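Long-range contacts in 6-phospho-alpha-glucosidase (Merdibacter massiliensis, PDB 6VC6), which hydrolyses 6-phospho-alpha-glucosides to release glucose 6-phosphate, probably by the NAD- and divalent-metal-dependent mechanism of family 4 glycosyl hydrolases: residues 2-7 against 28-33; 227-232 against 243-248; 388-393 against 407-412. One frame throughout, in Å; residues are numbered along the deposited sequence.

Overall arrangement
Along the chain the three contacts follow in series, each closing before the next opens. Contact 1 pairs strands 4-9 and 32-38, neighbours in the nine-strand mixed sheet of the presumed Rossmann-type, dinucleotide-binding part. Contacts 2 and 3 both belong to the C-terminal domain of the family: contact 2 sets the loop after helix 217-227 against helix 239-246, and contact 3 joins helices 378-400 and 403-412. The centres of contacts 1 and 3 are about 41 Å apart, on opposite sides of the chain's centre; those of contacts 2 and 3 are about 30 Å apart, with nearest atoms about 17 Å apart. None touches another. Contact 2 lies close to the active site: the Tyr-245 side chain is about 6 Å from the bound glucose 6-phosphate.

Contact 1: 2-7 against 28-33; sequences KKYNVC and NEFPME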
# COMPACT_ATOMS: atom_id res chain seq x y z
N LYS A 2 -8.90 24.12 -16.45
CA LYS A 2 -7.63 23.41 -16.36
C LYS A 2 -7.83 21.90 -16.35
O LYS A 2 -8.71 21.39 -15.65
CB LYS A 2 -6.85 23.85 -15.12
CG LYS A 2 -5.35 23.65 -15.22
CD LYS A 2 -4.87 22.50 -14.35
CE LYS A 2 -3.36 22.48 -14.24
NZ LYS A 2 -2.71 22.16 -15.54
N LYS A 3 -7.05 21.17 -17.15
CA LYS A 3 -7.09 19.72 -17.17
C LYS A 3 -5.68 19.19 -16.94
O LYS A 3 -4.69 19.89 -17.16
CB LYS A 3 -7.68 19.19 -18.48
CG LYS A 3 -9.13 19.62 -18.69
CD LYS A 3 -9.69 19.12 -20.01
CE LYS A 3 -11.16 19.48 -20.14
NZ LYS A 3 -11.65 20.31 -19.00
N TYR A 4 -5.60 17.93 -16.50
CA TYR A 4 -4.36 17.38 -15.96
C TYR A 4 -3.86 16.22 -16.81
O TYR A 4 -4.64 15.47 -17.40
CB TYR A 4 -4.55 16.92 -14.52
CG TYR A 4 -4.94 18.04 -13.58
CD1 TYR A 4 -3.97 18.81 -12.94
CD2 TYR A 4 -6.28 18.34 -13.34
CE1 TYR A 4 -4.32 19.83 -12.09
CE2 TYR A 4 -6.63 19.37 -12.48
CZ TYR A 4 -5.65 20.11 -11.86
OH TYR A 4 -6.00 21.13 -11.01
N ASN A 5 -2.53 16.08 -16.85
CA ASN A 5 -1.87 14.95 -17.49
C ASN A 5 -1.44 13.95 -16.43
O ASN A 5 -0.78 14.33 -15.45
CB ASN A 5 -0.65 15.42 -18.29
CG ASN A 5 -1.03 16.33 -19.45
OD1 ASN A 5 -2.17 16.33 -19.91
ND2 ASN A 5 -0.06 17.12 -19.91
N VAL A 6 -1.82 12.69 -16.61
CA VAL A 6 -1.60 11.65 -15.62
C VAL A 6 -0.87 10.49 -16.28
O VAL A 6 -1.14 10.14 -17.44
CB VAL A 6 -2.93 11.17 -15.00
CG1 VAL A 6 -2.69 10.06 -13.98
CG2 VAL A 6 -3.67 12.33 -14.37
N CYS A 7 0.07 9.89 -15.55
CA CYS A 7 0.76 8.68 -15.99
C CYS A 7 0.68 7.63 -14.89
O CYS A 7 0.97 7.93 -13.73
CB CYS A 7 2.22 8.96 -16.35
SG CYS A 7 3.22 7.46 -16.53
N ASN A 28 -15.96 14.35 -14.00
CA ASN A 28 -16.26 15.73 -13.66
C ASN A 28 -15.52 16.19 -12.41
O ASN A 28 -15.23 17.38 -12.27
CB ASN A 28 -17.77 15.91 -13.46
CG ASN A 28 -18.55 15.71 -14.75
OD1 ASN A 28 -18.02 15.91 -15.84
ND2 ASN A 28 -19.81 15.32 -14.62
N GLU A 29 -15.19 15.26 -11.50
CA GLU A 29 -14.42 15.62 -10.32
C GLU A 29 -12.95 15.82 -10.63
O GLU A 29 -12.28 16.64 -9.98
CB GLU A 29 -14.57 14.54 -9.24
CG GLU A 29 -15.99 14.32 -8.74
CD GLU A 29 -16.04 13.33 -7.59
OE1 GLU A 29 -14.99 12.72 -7.29
OE2 GLU A 29 -17.12 13.17 -6.99
N PHE A 30 -12.42 15.09 -11.60
CA PHE A 30 -10.98 15.08 -11.90
C PHE A 30 -10.80 15.18 -13.41
O PHE A 30 -10.64 14.18 -14.11
CB PHE A 30 -10.32 13.81 -11.35
CG PHE A 30 -8.82 13.83 -11.41
CD1 PHE A 30 -8.10 14.77 -10.71
CD2 PHE A 30 -8.14 12.88 -12.16
CE1 PHE A 30 -6.71 14.78 -10.76
CE2 PHE A 30 -6.76 12.88 -12.21
CZ PHE A 30 -6.05 13.84 -11.52
N PRO A 31 -10.82 16.40 -13.95
CA PRO A 31 -10.73 16.58 -15.41
C PRO A 31 -9.32 16.28 -15.90
O PRO A 31 -8.34 16.88 -15.43
CB PRO A 31 -11.10 18.05 -15.61
CG PRO A 31 -10.73 18.71 -14.33
CD PRO A 31 -10.96 17.69 -13.24
N MSE A 32 -9.21 15.35 -16.84
CA MSE A 32 -7.92 14.99 -17.42
C MSE A 32 -7.87 15.29 -18.91
O MSE A 32 -8.87 15.20 -19.61
CB MSE A 32 -7.62 13.51 -17.18
CG MSE A 32 -7.59 13.10 -15.73
SE MSE A 32 -7.94 11.20 -15.53
CE MSE A 32 -6.30 10.52 -16.33
N GLU A 33 -6.68 15.65 -19.38
CA GLU A 33 -6.46 15.86 -20.81
C GLU A 33 -5.67 14.74 -21.46
O GLU A 33 -5.91 14.42 -22.63
CB GLU A 33 -5.74 17.19 -21.04
CG GLU A 33 -5.49 17.53 -22.50
CD GLU A 33 -6.24 18.76 -22.95
OE1 GLU A 33 -6.96 19.36 -22.13
OE2 GLU A 33 -6.11 19.14 -24.14
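Tyr-4 and Met-32 (a selenomethionine) form the parallel bridge that opens the first beta-alpha-beta unit, strand 4-9, helix 16-25, strand 32-38, of the Rossmann-type fold expected for an NAD-dependent family 4 glycosidase. Their CA atoms are 4.5 Å apart, and the backbone N and O of Tyr-4 both bond to 28-33, flanking Met-32. Tyr-4 N donates to Pro-31 O at 3.1 Å with an N-H...O angle of 143°, while Tyr-4 O accepts from Glu-33 N over 2.8 Å with an angle of 162°. The same Pro-31 O lies at the edge of the Tyr-4 ring, in its plane, 3.3 Å from Tyr-4 CD2. The rings of Tyr-4 and Phe-30 are nearly parallel, at 3°, yet slid so far that they barely overlap, with centroids 5.8 Å apart. Helix 318-331 covers this side through Ala-331 on Tyr-4 and Ala-327 on Phe-30. Across the bridge from this apolar side, Lys-3 lays its methylene chain against Pro-31 and crosses Glu-33 at about a right angle. Lys-3 NZ stays 5.7 Å from Glu-33 OE1, so the pair is no salt bridge. Val-6 CG2, anti to its carbonyl carbon, points its methyl at the edge of the Phe-30 ring, 3.8 Å from Phe-30 CE2, and the bent end of Met-32 brings its CE to 3.7 Å from Val-6 CB.

Contact 2: 227-232 against 243-248; sequences KGFLPQ and DTYGFV
Pro-231 lies over one face of the Tyr-245 ring, and this is the close-fitting part of the contact. Its CB is 3.9 Å from the ring centroid and 4° off the normal, a CH-pi contact over the ring centre, while Pro-231 CD touches Tyr-245 CB at 3.6 Å. Phe-229 approaches the same tyrosine differently: a chi1 of -161° turns its ring toward helix 239-246, and Phe-229 CE2 comes in near the plane of the Tyr-245 ring, 3.8 Å from Tyr-245 CD1. Backbone support is slight, a CA-H...O contact of 3.5 Å from Gly-246 CA to Phe-229 O. Here the irregular chain after helix 217-227 packs on helix 239-246 in the C-terminal part of the glycosidase, with the Tyr-245 side chain about 6 Å from the bound glucose 6-phosphate. Ser-179 of helix 172-184 touches both Phe-229 and Tyr-245, and Asn-175 of that helix also meets the tyrosine. Val-248 lies beside Phe-229, but their modelled approach is too close to be trusted. The looser side is that of Leu-230: exposed to solvent, it directs its CB away from the helix, and its side chain makes no contact with 243-248.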
# COMPACT_ATOMS: atom_id res chain seq x y z
N LYS A 227 -21.58 -9.17 17.06
CA LYS A 227 -21.83 -9.54 15.68
C LYS A 227 -20.58 -9.88 14.89
O LYS A 227 -20.65 -10.71 13.98
CB LYS A 227 -22.59 -8.41 14.96
CG LYS A 227 -22.81 -8.61 13.47
CD LYS A 227 -23.72 -7.55 12.88
CE LYS A 227 -22.93 -6.47 12.16
NZ LYS A 227 -23.44 -5.10 12.47
N GLY A 228 -19.43 -9.31 15.23
CA GLY A 228 -18.21 -9.54 14.49
C GLY A 228 -17.82 -8.34 13.66
O GLY A 228 -18.36 -7.24 13.80
N PHE A 229 -16.85 -8.57 12.77
CA PHE A 229 -16.28 -7.50 11.96
C PHE A 229 -16.13 -8.00 10.53
O PHE A 229 -15.40 -8.96 10.28
CB PHE A 229 -14.93 -7.04 12.52
CG PHE A 229 -14.50 -5.70 12.02
CD1 PHE A 229 -15.29 -4.58 12.23
CD2 PHE A 229 -13.30 -5.55 11.35
CE1 PHE A 229 -14.88 -3.34 11.78
CE2 PHE A 229 -12.89 -4.31 10.90
CZ PHE A 229 -13.68 -3.20 11.11
N LEU A 230 -16.83 -7.35 9.60
CA LEU A 230 -16.80 -7.72 8.19
C LEU A 230 -16.23 -6.59 7.35
O LEU A 230 -16.42 -5.41 7.68
CB LEU A 230 -18.21 -8.05 7.68
CG LEU A 230 -18.87 -9.35 8.15
CD1 LEU A 230 -20.27 -9.46 7.58
CD2 LEU A 230 -18.03 -10.55 7.75
N PRO A 231 -15.53 -6.91 6.27
CA PRO A 231 -15.16 -5.87 5.30
C PRO A 231 -16.41 -5.32 4.62
O PRO A 231 -17.43 -6.00 4.53
CB PRO A 231 -14.25 -6.60 4.31
CG PRO A 231 -14.62 -8.03 4.44
CD PRO A 231 -15.03 -8.24 5.87
N GLN A 232 -16.31 -4.07 4.15
CA GLN A 232 -17.47 -3.41 3.57
C GLN A 232 -17.96 -4.14 2.32
O GLN A 232 -19.17 -4.16 2.05
CB GLN A 232 -17.14 -1.95 3.24
CG GLN A 232 -18.28 -1.21 2.54
CD GLN A 232 -17.85 0.13 1.98
OE1 GLN A 232 -16.94 0.21 1.15
NE2 GLN A 232 -18.53 1.19 2.40
N ASP A 243 -11.40 -13.90 6.97
CA ASP A 243 -10.78 -14.35 8.21
C ASP A 243 -9.91 -13.26 8.83
O ASP A 243 -9.87 -13.10 10.05
CB ASP A 243 -9.95 -15.61 7.96
CG ASP A 243 -10.73 -16.68 7.22
OD1 ASP A 243 -10.11 -17.42 6.42
OD2 ASP A 243 -11.95 -16.79 7.44
N THR A 244 -9.21 -12.49 7.99
CA THR A 244 -8.36 -11.42 8.50
C THR A 244 -9.20 -10.33 9.17
O THR A 244 -8.86 -9.86 10.26
CB THR A 244 -7.52 -10.83 7.36
OG1 THR A 244 -6.62 -11.82 6.87
CG2 THR A 244 -6.73 -9.62 7.85
N TYR A 245 -10.30 -9.93 8.53
CA TYR A 245 -11.17 -8.92 9.13
C TYR A 245 -11.91 -9.47 10.34
O TYR A 245 -12.10 -8.76 11.33
CB TYR A 245 -12.15 -8.40 8.08
CG TYR A 245 -11.63 -7.22 7.29
CD1 TYR A 245 -11.99 -5.92 7.63
CD2 TYR A 245 -10.78 -7.40 6.21
CE1 TYR A 245 -11.52 -4.84 6.91
CE2 TYR A 245 -10.31 -6.33 5.48
CZ TYR A 245 -10.68 -5.05 5.84
OH TYR A 245 -10.21 -3.98 5.12
N GLY A 246 -12.35 -10.73 10.27
CA GLY A 246 -13.05 -11.32 11.39
C GLY A 246 -12.19 -11.47 12.63
O GLY A 246 -12.70 -11.47 13.75
N PHE A 247 -10.87 -11.61 12.44
CA PHE A 247 -9.95 -11.78 13.55
C PHE A 247 -9.85 -10.54 14.44
O PHE A 247 -9.31 -10.64 15.55
CB PHE A 247 -8.56 -12.15 13.02
CG PHE A 247 -7.62 -12.66 14.07
CD1 PHE A 247 -7.77 -13.93 14.59
CD2 PHE A 247 -6.59 -11.86 14.53
CE1 PHE A 247 -6.90 -14.41 15.56
CE2 PHE A 247 -5.72 -12.33 15.50
CZ PHE A 247 -5.88 -13.60 16.01
N VAL A 248 -10.36 -9.39 13.99
CA VAL A 248 -10.29 -8.20 14.83
C VAL A 248 -11.15 -8.37 16.08
O VAL A 248 -10.85 -7.80 17.13
CB VAL A 248 -10.70 -6.96 14.02
CG1 VAL A 248 -9.76 -6.74 12.84
CG2 VAL A 248 -12.13 -7.09 13.53

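Contact 3: 388-393 against 407-412; sequences VSSEKL and LEAFTL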
# COMPACT_ATOMS: atom_id res chain seq x y z
N VAL A 388 10.18 -0.16 13.21
CA VAL A 388 10.82 0.91 12.45
C VAL A 388 12.34 0.75 12.46
O VAL A 388 13.02 1.18 11.53
CB VAL A 388 10.38 2.29 12.96
CG1 VAL A 388 11.10 2.64 14.26
CG2 VAL A 388 10.62 3.35 11.90
N SER A 389 12.88 0.11 13.51
CA SER A 389 14.32 -0.17 13.52
C SER A 389 14.66 -1.27 12.52
O SER A 389 15.69 -1.19 11.85
CB SER A 389 14.76 -0.56 14.93
OG SER A 389 14.46 0.46 15.86
N SER A 390 13.81 -2.29 12.42
CA SER A 390 14.04 -3.35 11.44
C SER A 390 13.95 -2.81 10.02
O SER A 390 14.75 -3.20 9.15
CB SER A 390 13.03 -4.48 11.65
OG SER A 390 13.20 -5.50 10.69
N GLU A 391 13.00 -1.91 9.76
CA GLU A 391 12.88 -1.33 8.42
C GLU A 391 14.08 -0.46 8.08
O GLU A 391 14.60 -0.51 6.96
CB GLU A 391 11.59 -0.53 8.31
CG GLU A 391 10.33 -1.33 8.60
CD GLU A 391 9.09 -0.46 8.63
OE1 GLU A 391 9.23 0.78 8.61
OE2 GLU A 391 7.97 -1.01 8.66
N LYS A 392 14.55 0.34 9.04
CA LYS A 392 15.68 1.22 8.78
C LYS A 392 16.98 0.43 8.62
O LYS A 392 17.87 0.85 7.87
CB LYS A 392 15.82 2.26 9.89
CG LYS A 392 14.79 3.37 9.81
CD LYS A 392 14.84 4.27 11.04
CE LYS A 392 13.95 5.48 10.86
NZ LYS A 392 14.40 6.35 9.74
N LEU A 393 17.10 -0.70 9.31
CA LEU A 393 18.27 -1.56 9.10
C LEU A 393 18.24 -2.23 7.74
O LEU A 393 19.29 -2.51 7.16
CB LEU A 393 18.35 -2.61 10.21
CG LEU A 393 18.78 -2.12 11.59
CD1 LEU A 393 18.39 -3.13 12.66
CD2 LEU A 393 20.27 -1.83 11.63
N LEU A 407 21.04 -9.08 8.01
CA LEU A 407 20.89 -10.09 9.05
C LEU A 407 20.31 -9.49 10.33
O LEU A 407 19.45 -10.10 10.97
CB LEU A 407 22.23 -10.75 9.34
CG LEU A 407 22.26 -11.77 10.48
CD1 LEU A 407 21.38 -12.97 10.14
CD2 LEU A 407 23.68 -12.21 10.78
N GLU A 408 20.77 -8.29 10.70
CA GLU A 408 20.24 -7.64 11.90
C GLU A 408 18.79 -7.21 11.70
O GLU A 408 17.99 -7.27 12.63
CB GLU A 408 21.11 -6.44 12.27
CG GLU A 408 22.52 -6.83 12.70
CD GLU A 408 23.46 -5.64 12.78
OE1 GLU A 408 23.00 -4.50 12.53
OE2 GLU A 408 24.65 -5.84 13.09
N ALA A 409 18.44 -6.79 10.48
CA ALA A 409 17.05 -6.44 10.20
C ALA A 409 16.15 -7.66 10.28
O ALA A 409 15.04 -7.59 10.83
CB ALA A 409 16.94 -5.78 8.82
N PHE A 410 16.60 -8.79 9.74
CA PHE A 410 15.82 -10.02 9.82
C PHE A 410 15.70 -10.51 11.26
O PHE A 410 14.62 -10.89 11.70
CB PHE A 410 16.45 -11.10 8.94
CG PHE A 410 16.02 -11.06 7.51
CD1 PHE A 410 16.12 -9.90 6.77
CD2 PHE A 410 15.51 -12.20 6.89
CE1 PHE A 410 15.73 -9.86 5.44
CE2 PHE A 410 15.11 -12.16 5.57
CZ PHE A 410 15.22 -10.99 4.84
N THR A 411 16.81 -10.48 12.01
CA THR A 411 16.80 -10.98 13.38
C THR A 411 15.88 -10.14 14.26
O THR A 411 15.11 -10.68 15.06
CB THR A 411 18.22 -10.98 13.95
OG1 THR A 411 19.03 -11.89 13.20
CG2 THR A 411 18.21 -11.40 15.41
N LEU A 412 15.95 -8.81 14.13
CA LEU A 412 15.18 -7.93 15.00
C LEU A 412 13.68 -8.03 14.73
O LEU A 412 12.88 -7.87 15.66
CB LEU A 412 15.65 -6.49 14.82
CG LEU A 412 14.94 -5.39 15.62
CD1 LEU A 412 14.95 -5.71 17.10
CD2 LEU A 412 15.59 -4.05 15.35
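A chi1 of 178° swings Ser-390 OG away from its own backbone N and across to Ala-409, and in Leu-412 chi1 178° with chi2 55° turns CD2 toward Ser-389. Together they join two consecutive helices, 378-400 and 403-412, as a nearly antiparallel helical hairpin: the short axes run at 159° and come within 8.1 Å. The close approach is consistent with the small side chains of Ser-390 and Ala-409, whose CA atoms are 4.5 Å apart. Ser-390 OG donates to Ala-409 O at 2.8 Å, tilted from the carbonyl plane, and so links the side chain of one helix to the backbone of the other. Ala-409 CB rests 3.4 Å from Ser-390 O. Met-116 of helix 113-136 touches both Ser-390 and Phe-410, closing the hairpin on one side, whereas Thr-411 packs on helix 419-432. Leu-393 CB meets Ala-409 CB at 3.7 Å, and Leu-393 CD1 meets Leu-412 CD2, the two side chains crossing at about a right angle. Leu-393 CD2 lies near Glu-408 OE1, whose carboxylate is hydrogen-bonded through OE2 to Gln-404 NE2. Leu-412 CD2 sits 3.6 Å from Ser-389 CB.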